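Local coordinates for protein sortase (Actinomyces oris, PDB 5UTT) that is a sortase, probably of class E, that as in its relatives would use a cysteine to attach sorted surface proteins to the cell wall, at residues N66-G71 with I128-N133. Sequence-based numbering, arbitrary orientation.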
loop_
_atom_site.group_PDB
_atom_site.type_symbol
_atom_site.label_atom_id
_atom_site.label_comp_id
_atom_site.label_asym_id
_atom_site.label_seq_id
_atom_site.Cartn_x
_atom_site.Cartn_y
_atom_site.Cartn_z
ATOM N N ASN A 66 -5.810 11.517 -6.087
ATOM C CA ASN A 66 -7.243 11.482 -6.428
ATOM C C ASN A 66 -7.923 10.176 -6.057
ATOM O O ASN A 66 -9.111 9.959 -6.383
ATOM C CB ASN A 66 -7.454 11.854 -7.916
ATOM C CG ASN A 66 -7.191 13.343 -8.189
ATOM O OD1 ASN A 66 -7.297 14.187 -7.298
ATOM N ND2 ASN A 66 -6.832 13.666 -9.427
ATOM N N THR A 67 -7.191 9.312 -5.371
ATOM C CA THR A 67 -7.766 8.112 -4.781
ATOM C C THR A 67 -8.179 8.368 -3.336
ATOM O O THR A 67 -7.995 9.461 -2.797
ATOM C CB THR A 67 -6.821 6.888 -4.898
ATOM O OG1 THR A 67 -5.680 7.028 -4.044
ATOM C CG2 THR A 67 -6.441 6.641 -6.350
ATOM N N GLN A 68 -8.845 7.384 -2.727
ATOM C CA GLN A 68 -9.440 7.574 -1.419
ATOM C C GLN A 68 -8.404 7.576 -0.295
ATOM O O GLN A 68 -7.225 7.175 -0.479
ATOM C CB GLN A 68 -10.553 6.545 -1.158
ATOM C CG GLN A 68 -11.799 6.838 -1.942
ATOM C CD GLN A 68 -11.604 6.722 -3.420
ATOM O OE1 GLN A 68 -11.297 5.644 -3.938
ATOM N NE2 GLN A 68 -11.809 7.813 -4.124
ATOM N N GLN A 69 -8.809 8.099 0.857
ATOM C CA GLN A 69 -7.934 8.152 2.006
ATOM C C GLN A 69 -7.872 6.781 2.687
ATOM O O GLN A 69 -8.744 5.912 2.503
ATOM C CB GLN A 69 -8.362 9.241 2.992
ATOM C CG GLN A 69 -8.561 10.625 2.396
ATOM C CD GLN A 69 -7.371 11.113 1.567
ATOM O OE1 GLN A 69 -6.194 10.881 1.912
ATOM N NE2 GLN A 69 -7.668 11.792 0.451
ATOM N N LEU A 70 -6.818 6.590 3.474
ATOM C CA LEU A 70 -6.626 5.353 4.207
ATOM C C LEU A 70 -7.776 5.119 5.198
ATOM O O LEU A 70 -8.150 5.999 5.998
ATOM C CB LEU A 70 -5.282 5.383 4.922
ATOM C CG LEU A 70 -4.908 4.162 5.745
ATOM C CD1 LEU A 70 -4.911 2.887 4.926
ATOM C CD2 LEU A 70 -3.547 4.421 6.382
ATOM N N GLY A 71 -8.366 3.942 5.088
ATOM C CA GLY A 71 -9.559 3.605 5.860
ATOM C C GLY A 71 -10.881 3.944 5.221
ATOM O O GLY A 71 -11.918 3.442 5.684
ATOM N N ILE A 128 -6.740 1.341 -10.188
ATOM C CA ILE A 128 -6.782 2.207 -8.990
ATOM C C ILE A 128 -8.125 2.937 -8.824
ATOM O O ILE A 128 -8.259 3.842 -8.036
ATOM C CB ILE A 128 -5.580 3.206 -8.933
ATOM C CG1 ILE A 128 -5.565 4.144 -10.135
ATOM C CG2 ILE A 128 -4.296 2.408 -8.833
ATOM C CD1 ILE A 128 -4.677 5.365 -9.974
ATOM N N ALA A 129 -9.136 2.486 -9.545
ATOM C CA ALA A 129 -10.471 3.021 -9.328
ATOM C C ALA A 129 -10.931 2.672 -7.909
ATOM O O ALA A 129 -10.417 1.746 -7.280
ATOM C CB ALA A 129 -11.427 2.461 -10.362
ATOM N N PRO A 130 -11.970 3.369 -7.420
ATOM C CA PRO A 130 -12.522 3.110 -6.090
ATOM C C PRO A 130 -12.860 1.657 -5.885
ATOM O O PRO A 130 -12.539 1.119 -4.843
ATOM C CB PRO A 130 -13.772 3.970 -6.069
ATOM C CG PRO A 130 -13.423 5.128 -6.933
ATOM C CD PRO A 130 -12.511 4.594 -8.019
ATOM N N VAL A 131 -13.495 1.040 -6.886
ATOM C CA VAL A 131 -13.621 -0.397 -6.967
ATOM C C VAL A 131 -12.572 -0.905 -7.973
ATOM O O VAL A 131 -12.662 -0.592 -9.147
ATOM C CB VAL A 131 -15.023 -0.850 -7.401
ATOM C CG1 VAL A 131 -15.101 -2.373 -7.403
ATOM C CG2 VAL A 131 -16.043 -0.250 -6.470
ATOM N N PRO A 132 -11.571 -1.665 -7.490
ATOM C CA PRO A 132 -10.478 -2.141 -8.345
ATOM C C PRO A 132 -10.964 -2.799 -9.620
ATOM O O PRO A 132 -11.836 -3.683 -9.560
ATOM C CB PRO A 132 -9.765 -3.157 -7.452
ATOM C CG PRO A 132 -9.943 -2.624 -6.094
ATOM C CD PRO A 132 -11.321 -2.005 -6.082
ATOM N N ASN A 133 -10.447 -2.317 -10.755
ATOM C CA ASN A 133 -10.762 -2.831 -12.093
ATOM C C ASN A 133 -12.199 -2.576 -12.574
ATOM O O ASN A 133 -12.603 -3.172 -13.571
ATOM C CB ASN A 133 -10.494 -4.339 -12.160
ATOM C CG ASN A 133 -9.079 -4.688 -11.811
ATOM O OD1 ASN A 133 -8.166 -3.952 -12.113
ATOM N ND2 ASN A 133 -8.898 -5.825 -11.179
HETATM O O HOH W 1 -9.790 5.641 -6.454
#
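Gln68 reaches across to Pro130 with its amide oxygen. Gln68 OE1 lies 3.5 Å from Pro130 CA and 3.7 Å from Pro130 CB and CG. The two side chains cross at about a right angle, and the oxygen end of the glutamine does the touching. A bend at chi2 (65°) carries the amide over to the proline. Beside this pair, Thr67 CG2 rests 3.7 Å from Ile128 O, and the same methyl is 4.2 Å from Ile128 CD1.

No direct hydrogen bond joins the segments. One water does so instead. It donates to Gln68 OE1 at 2.9 Å and to Ile128 O at 2.8 Å.

Further out, Gln68 OE1 also accepts from the backbone N of Asn75 in strand 74-79, so this oxygen takes two bonds, which should limit how the amide can turn. The side chain of Asn75 bonds to Ala129 O, so this one residue is tied to both loops. Thr67 OG1 turns to Tyr64 O, leaving CG2 for the other segment. Ile128 packs on Ala77, Thr145 and Thr147.

The loop before strand 74-79 and the loop before strand 142-150 thus meet at the surface of the sortase beta-fold. Their contact buries just 145 Å². The junction is light: a few van der Waals touches and one water that lets two acceptor oxygens, unable to bond each other, share a donor.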